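Local coordinates for flagellar protein FlgA (Thermotoga maritima, PDB 3FRN), which probably serves as a periplasmic chaperone for assembly of the P ring of the flagellar basal body, at residues T197-T200 / A201-K205; F19-D22 / I23-E26; K116-K119 / N120-S123. One frame throughout, in Å; residues are numbered along the deposited sequence. Where two conformers were deposited one is given.

Contact 1 of 3, residues T197-T200 / A201-K205; sequences TVLT and ADMVK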
loop_
_atom_site.group_PDB
_atom_site.type_symbol
_atom_site.label_atom_id
_atom_site.label_comp_id
_atom_site.label_asym_id
_atom_site.label_seq_id
_atom_site.Cartn_x
_atom_site.Cartn_y
_atom_site.Cartn_z
ATOM N N THR A 197 5.009 14.383 -4.693
ATOM C CA THR A 197 4.845 13.155 -5.451
ATOM C C THR A 197 5.522 11.987 -4.742
ATOM O O THR A 197 6.732 12.013 -4.499
ATOM C CB THR A 197 5.402 13.303 -6.891
ATOM O OG1 THR A 197 4.680 14.335 -7.580
ATOM C CG2 THR A 197 5.271 12.011 -7.668
ATOM N N VAL A 198 4.713 10.982 -4.407
ATOM C CA VAL A 198 5.190 9.698 -3.889
ATOM C C VAL A 198 5.963 9.016 -4.990
ATOM O O VAL A 198 5.420 8.774 -6.073
ATOM C CB VAL A 198 4.026 8.772 -3.490
ATOM C CG1 VAL A 198 4.548 7.406 -3.031
ATOM C CG2 VAL A 198 3.169 9.422 -2.415
ATOM N N LEU A 199 7.226 8.716 -4.711
ATOM C CA LEU A 199 8.122 8.160 -5.707
ATOM C C LEU A 199 7.768 6.705 -5.897
ATOM O O LEU A 199 7.493 6.010 -4.930
ATOM C CB LEU A 199 9.581 8.322 -5.258
ATOM C CG LEU A 199 10.499 9.099 -6.205
ATOM C CD1 LEU A 199 9.723 10.152 -6.964
ATOM C CD2 LEU A 199 11.629 9.767 -5.445
ATOM N N THR A 200 7.726 6.256 -7.147
ATOM C CA THR A 200 7.489 4.850 -7.440
ATOM C C THR A 200 8.507 4.314 -8.446
ATOM O O THR A 200 9.065 5.072 -9.235
ATOM C CB THR A 200 6.048 4.570 -7.972
ATOM O OG1 THR A 200 5.859 5.207 -9.239
ATOM C CG2 THR A 200 4.966 5.039 -6.990
ATOM N N ALA A 201 8.717 2.998 -8.416
ATOM C CA ALA A 201 9.687 2.314 -9.264
ATOM C C ALA A 201 9.610 2.676 -10.752
ATOM O O ALA A 201 10.636 2.802 -11.423
ATOM C CB ALA A 201 9.559 0.810 -9.071
ATOM N N ASP A 202 8.394 2.888 -11.243
ATOM C CA ASP A 202 8.153 3.143 -12.664
ATOM C C ASP A 202 8.514 4.560 -13.109
ATOM O O ASP A 202 8.408 4.889 -14.288
ATOM C CB ASP A 202 6.691 2.848 -13.010
ATOM C CG ASP A 202 5.716 3.500 -12.043
ATOM O OD1 ASP A 202 5.517 2.961 -10.929
ATOM O OD2 ASP A 202 5.141 4.547 -12.403
ATOM N N MET A 203 8.946 5.399 -12.172
ATOM C CA MET A 203 9.240 6.799 -12.485
ATOM C C MET A 203 10.725 7.083 -12.581
ATOM O O MET A 203 11.145 8.165 -13.009
ATOM C CB MET A 203 8.616 7.706 -11.433
ATOM C CG MET A 203 7.137 7.472 -11.266
ATOM S SD MET A 203 6.292 8.856 -10.530
ATOM C CE MET A 203 6.942 8.828 -8.907
ATOM N N VAL A 204 11.518 6.101 -12.172
ATOM C CA VAL A 204 12.952 6.266 -12.081
ATOM C C VAL A 204 13.638 5.137 -12.829
ATOM O O VAL A 204 13.025 4.117 -13.133
ATOM C CB VAL A 204 13.431 6.297 -10.598
ATOM C CG1 VAL A 204 12.812 7.464 -9.846
ATOM C CG2 VAL A 204 13.130 4.986 -9.889
ATOM N N LYS A 205 14.910 5.334 -13.149
ATOM C CA LYS A 205 15.705 4.258 -13.711
ATOM C C LYS A 205 17.071 4.284 -13.083
ATOM O O LYS A 205 17.494 5.307 -12.546
ATOM C CB LYS A 205 15.795 4.357 -15.238
ATOM C CG LYS A 205 16.492 5.582 -15.778
ATOM C CD LYS A 205 16.578 5.505 -17.286
ATOM C CE LYS A 205 17.066 6.812 -17.869
ATOM N NZ LYS A 205 16.553 7.004 -19.255
#

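Contact 2 of 3, residues F19-D22 / I23-E26; sequences FLDD and ITIE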
loop_
_atom_site.group_PDB
_atom_site.type_symbol
_atom_site.label_atom_id
_atom_site.label_comp_id
_atom_site.label_asym_id
_atom_site.label_seq_id
_atom_site.Cartn_x
_atom_site.Cartn_y
_atom_site.Cartn_z
ATOM N N PHE A 19 -24.545 -0.942 19.112
ATOM C CA PHE A 19 -25.615 0.026 18.943
ATOM C C PHE A 19 -25.038 1.426 18.895
ATOM O O PHE A 19 -23.986 1.684 19.477
ATOM C CB PHE A 19 -26.606 -0.055 20.104
ATOM C CG PHE A 19 -27.303 -1.379 20.225
ATOM C CD1 PHE A 19 -28.415 -1.666 19.446
ATOM C CD2 PHE A 19 -26.864 -2.327 21.137
ATOM C CE1 PHE A 19 -29.071 -2.882 19.564
ATOM C CE2 PHE A 19 -27.518 -3.544 21.266
ATOM C CZ PHE A 19 -28.624 -3.821 20.476
ATOM N N LEU A 20 -25.751 2.326 18.222
ATOM C CA LEU A 20 -25.364 3.732 18.102
ATOM C C LEU A 20 -24.923 4.377 19.426
ATOM O O LEU A 20 -23.924 5.093 19.454
ATOM C CB LEU A 20 -26.509 4.534 17.476
ATOM C CG LEU A 20 -26.294 6.019 17.185
ATOM C CD1 LEU A 20 -25.191 6.229 16.154
ATOM C CD2 LEU A 20 -27.596 6.629 16.715
ATOM N N ASP A 21 -25.653 4.104 20.510
ATOM C CA ASP A 21 -25.327 4.624 21.846
ATOM C C ASP A 21 -23.892 4.326 22.282
ATOM O O ASP A 21 -23.290 5.110 23.023
ATOM C CB ASP A 21 -26.292 4.067 22.896
ATOM C CG ASP A 21 -26.116 4.722 24.263
ATOM O OD1 ASP A 21 -25.908 3.983 25.250
ATOM O OD2 ASP A 21 -26.171 5.971 24.354
ATOM N N ASP A 22 -23.362 3.192 21.820
ATOM C CA ASP A 22 -22.000 2.760 22.142
ATOM C C ASP A 22 -20.927 3.663 21.533
ATOM O O ASP A 22 -19.859 3.838 22.123
ATOM C CB ASP A 22 -21.767 1.311 21.690
ATOM C CG ASP A 22 -22.702 0.324 22.369
ATOM O OD1 ASP A 22 -23.014 0.525 23.561
ATOM O OD2 ASP A 22 -23.117 -0.659 21.715
ATOM N N ILE A 23 -21.215 4.241 20.367
ATOM C CA ILE A 23 -20.239 5.093 19.679
ATOM C C ILE A 23 -20.558 6.588 19.693
ATOM O O ILE A 23 -19.994 7.346 18.904
ATOM C CB ILE A 23 -20.008 4.649 18.218
ATOM C CG1 ILE A 23 -21.295 4.784 17.404
ATOM C CG2 ILE A 23 -19.470 3.230 18.168
ATOM C CD1 ILE A 23 -21.202 4.178 16.040
ATOM N N THR A 24 -21.462 7.011 20.572
ATOM C CA THR A 24 -21.759 8.434 20.731
ATOM C C THR A 24 -21.443 8.906 22.147
ATOM O O THR A 24 -21.498 8.123 23.097
ATOM C CB THR A 24 -23.232 8.789 20.380
ATOM O OG1 THR A 24 -24.130 7.937 21.103
ATOM C CG2 THR A 24 -23.479 8.638 18.885
ATOM N N ILE A 25 -21.108 10.184 22.278
ATOM C CA ILE A 25 -20.804 10.776 23.575
ATOM C C ILE A 25 -22.079 10.988 24.407
ATOM O O ILE A 25 -22.087 10.726 25.610
ATOM C CB ILE A 25 -19.982 12.089 23.420
ATOM C CG1 ILE A 25 -18.626 11.779 22.777
ATOM C CG2 ILE A 25 -19.784 12.786 24.766
ATOM C CD1 ILE A 25 -17.703 12.973 22.649
ATOM N N GLU A 26 -23.154 11.434 23.761
ATOM C CA GLU A 26 -24.443 11.605 24.439
ATOM C C GLU A 26 -25.260 10.311 24.470
ATOM O O GLU A 26 -25.080 9.431 23.626
ATOM C CB GLU A 26 -25.262 12.743 23.810
ATOM C CG GLU A 26 -25.326 12.720 22.288
ATOM C CD GLU A 26 -24.353 13.694 21.647
ATOM O OE1 GLU A 26 -23.270 13.258 21.205
ATOM O OE2 GLU A 26 -24.669 14.902 21.597
#

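Contact 3 of 3, residues K116-K119 / N120-S123; sequences KISK and NLFS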
loop_
_atom_site.group_PDB
_atom_site.type_symbol
_atom_site.label_atom_id
_atom_site.label_comp_id
_atom_site.label_asym_id
_atom_site.label_seq_id
_atom_site.Cartn_x
_atom_site.Cartn_y
_atom_site.Cartn_z
ATOM N N LYS A 116 -13.512 -10.694 -3.409
ATOM C CA LYS A 116 -13.211 -9.290 -3.682
ATOM C C LYS A 116 -14.472 -8.531 -4.062
ATOM O O LYS A 116 -15.192 -8.936 -4.977
ATOM C CB LYS A 116 -12.167 -9.185 -4.804
ATOM C CG LYS A 116 -11.764 -7.763 -5.178
ATOM C CD LYS A 116 -10.485 -7.749 -6.008
ATOM C CE LYS A 116 -10.192 -6.364 -6.582
ATOM N NZ LYS A 116 -10.985 -6.066 -7.824
ATOM N N ILE A 117 -14.739 -7.436 -3.357
ATOM C CA ILE A 117 -15.865 -6.574 -3.703
ATOM C C ILE A 117 -15.385 -5.514 -4.686
ATOM O O ILE A 117 -15.935 -5.366 -5.777
ATOM C CB ILE A 117 -16.512 -5.929 -2.453
ATOM C CG1 ILE A 117 -17.060 -7.010 -1.515
ATOM C CG2 ILE A 117 -17.624 -4.962 -2.845
ATOM C CD1 ILE A 117 -17.997 -8.007 -2.188
ATOM N N SER A 118 -14.342 -4.796 -4.286
ATOM C CA SER A 118 -13.689 -3.809 -5.129
ATOM C C SER A 118 -12.227 -3.710 -4.711
ATOM O O SER A 118 -11.684 -4.632 -4.090
ATOM C CB SER A 118 -14.370 -2.445 -4.981
ATOM O OG SER A 118 -14.134 -1.899 -3.684
ATOM N N LYS A 119 -11.603 -2.584 -5.045
ATOM C CA LYS A 119 -10.235 -2.296 -4.636
ATOM C C LYS A 119 -10.159 -2.147 -3.115
ATOM O O LYS A 119 -10.842 -1.294 -2.532
ATOM C CB LYS A 119 -9.742 -1.025 -5.335
ATOM C CG LYS A 119 -8.273 -0.713 -5.131
ATOM C CD LYS A 119 -7.953 0.692 -5.616
ATOM C CE LYS A 119 -6.539 1.107 -5.239
ATOM N NZ LYS A 119 -5.506 0.228 -5.857
ATOM N N ASN A 120 -9.349 -3.008 -2.493
ATOM C CA ASN A 120 -9.073 -2.994 -1.044
ATOM C C ASN A 120 -10.239 -3.403 -0.133
ATOM O O ASN A 120 -10.190 -3.203 1.080
ATOM C CB ASN A 120 -8.493 -1.639 -0.598
ATOM C CG ASN A 120 -7.172 -1.326 -1.259
ATOM O OD1 ASN A 120 -6.406 -2.226 -1.608
ATOM N ND2 ASN A 120 -6.898 -0.039 -1.444
ATOM N N LEU A 121 -11.276 -3.983 -0.729
ATOM C CA LEU A 121 -12.500 -4.325 -0.019
ATOM C C LEU A 121 -12.882 -5.783 -0.284
ATOM O O LEU A 121 -13.092 -6.192 -1.428
ATOM C CB LEU A 121 -13.623 -3.385 -0.459
ATOM C CG LEU A 121 -14.988 -3.471 0.226
ATOM C CD1 LEU A 121 -14.906 -3.032 1.653
ATOM C CD2 LEU A 121 -15.991 -2.602 -0.531
ATOM N N PHE A 122 -12.958 -6.571 0.784
ATOM C CA PHE A 122 -13.253 -7.988 0.651
ATOM C C PHE A 122 -14.429 -8.391 1.525
ATOM O O PHE A 122 -14.586 -7.869 2.634
ATOM C CB PHE A 122 -12.009 -8.825 0.987
ATOM C CG PHE A 122 -10.925 -8.730 -0.052
ATOM C CD1 PHE A 122 -10.844 -9.667 -1.080
ATOM C CD2 PHE A 122 -9.992 -7.698 -0.015
ATOM C CE1 PHE A 122 -9.850 -9.577 -2.055
ATOM C CE2 PHE A 122 -8.996 -7.597 -0.991
ATOM C CZ PHE A 122 -8.928 -8.538 -2.007
ATOM N N SER A 123 -15.270 -9.291 1.004
ATOM C CA SER A 123 -16.360 -9.869 1.783
ATOM C C SER A 123 -15.913 -11.176 2.407
ATOM O O SER A 123 -15.694 -12.158 1.704
ATOM C CB SER A 123 -17.601 -10.110 0.921
ATOM O OG SER A 123 -18.486 -9.002 0.967
#

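Contact 1 of 3, residues T197-T200 / A201-K205
Met203 folds its side chain back along residues 197-200, across the short turn that leads into strand 204-205. Met203 CB sits 3.5 Å from Thr200 O, the oxygen that also accepts Met203 N at 3.0 Å, with the donor well above the carbonyl plane; this backbone bond opens the 3-10 segment 201-203. Met203 CG lies 3.3 Å from Thr200 OG1, and SD passes the same hydroxyl at a longer distance. The chain then bends at its last torsion (chi3 -68°), which swings the methyl in among the preceding residues. Met203 CE comes within 3.2 Å of Val198 O. The same Met203 CE touches Leu199 CD1 at 3.6 Å and Thr197 CG2 at 3.8 Å, so the thioether tip meets a carbonyl oxygen and two apolar groups at once. A further bond from Thr200 OG1 to Asp202 OD1 is doubtful, because Asp202 is disordered over two conformers. Buried Leu199 lies against Val146, Leu148 and Val163, and Thr197 OG1 bonds to Lys194 O. The extended segment, with backbone bonds to strand 132-148, followed by a 3-10 turn into a short strand forms part of the protein's SAF domain.

Contact 2 of 3, residues F19-D22 / I23-E26
Leu20 and Ile23 close the second of two successive 3-10 turns: Ile23 N donates to Leu20 O at 3.0 Å, bent to 142° at the hydrogen and coming from above the carbonyl plane. Around that oxygen the packing is close. Ile23 CG1, placed between its own backbone N and carbonyl carbon (chi1 63°), lies 3.3 Å from Leu20 O, and Thr24 CG2 is 3.6 Å from Leu20 O. The same methyl makes ordinary apolar contact with Leu20 CD1. This apolar side faces inward, with Leu20 on Leu5 and Phe54 and Ile23 on Leu11 and Leu34. The partly exposed side carries Asp21 and Asp22. Asp22 OD2 reaches back to take Phe19 N at 3.0 Å, a nearly straight bond, while Asp21 turns to Lys27 in a salt bridge and to Val28 N. Thr24 OG1 donates to Glu26 O at 3.1 Å, almost end-on to the carbonyl. A valine in place of Thr24 would probably leave Glu26 O without this donor and let the chain beyond the turn move more freely. Lys8 NZ binds both Asp22 O and Thr24 O. Side-chain groups thus hold backbone polar atoms in the 3-10 segment and in the irregular chain after it.

Contact 3 of 3, residues K116-K119 / N120-S123
Ser118 ends one strand of a beta hairpin and Leu121 begins the next, joined by a type II turn through Lys119 and Asn120, and the short segments 116-118 and 121-123 run antiparallel at 142°. The hairpin belongs to the HotDog-like domain and carries a classic beta bulge: Leu121 O accepts Ile117 N at 2.8 Å and, weakly, Ser118 N at 3.4 Å, so that two residues of one strand stand opposite one of the other. The return bond from Leu121 N to Ser118 O is also weak. Beyond the bulge, Lys116 and Phe122 form a non-hydrogen-bonded pair. The Phe122 ring reaches back to Lys116, bringing Phe122 CE1 to 3.6 Å from Lys116 CB; Phe122, which is buried, also packs on Leu139 of the adjoining strand 132-148, whereas the lysine chain runs out to the exposed surface. Leu121 and Ser118 share the other face, where Ser118 OG sits 3.6 Å from Leu121 CB. Ile117 leans toward the partner strand as well; with CG2 anti to its backbone N, it sets Ile117 CG2 3.7 Å from Leu121 CD2, and the two branched side chains form a small apolar patch at the surface. In the turn, Asn120 takes a positive phi (70°), as the third position of a type II turn requires. Its side chain runs alongside that of Lys119, both pointing the same way. Asn120 ND2 lies 4.0 Å from Lys119 CE and donates to Phe171 O.

Overall arrangement
All three contacts are local turns, each in a different domain of the chain and none touching another. Contacts 1 and 2 are partly buried and each contains a 3-10 segment, but contact 1 is organised by a methionine side chain folded back on the preceding residues, whereas contact 2 divides into an apolar inner side and a more polar, partly exposed one. Contact 3 lies at the surface and is the one held by strand pairing, with lysines reaching outward. Contacts 1 and 3 both involve strand 132-148, which adjoins each of them, although their nearest atoms are about 12 Å apart. Contact 2 stands further off in the N-terminal domain, its centre 44 Å from that of contact 1.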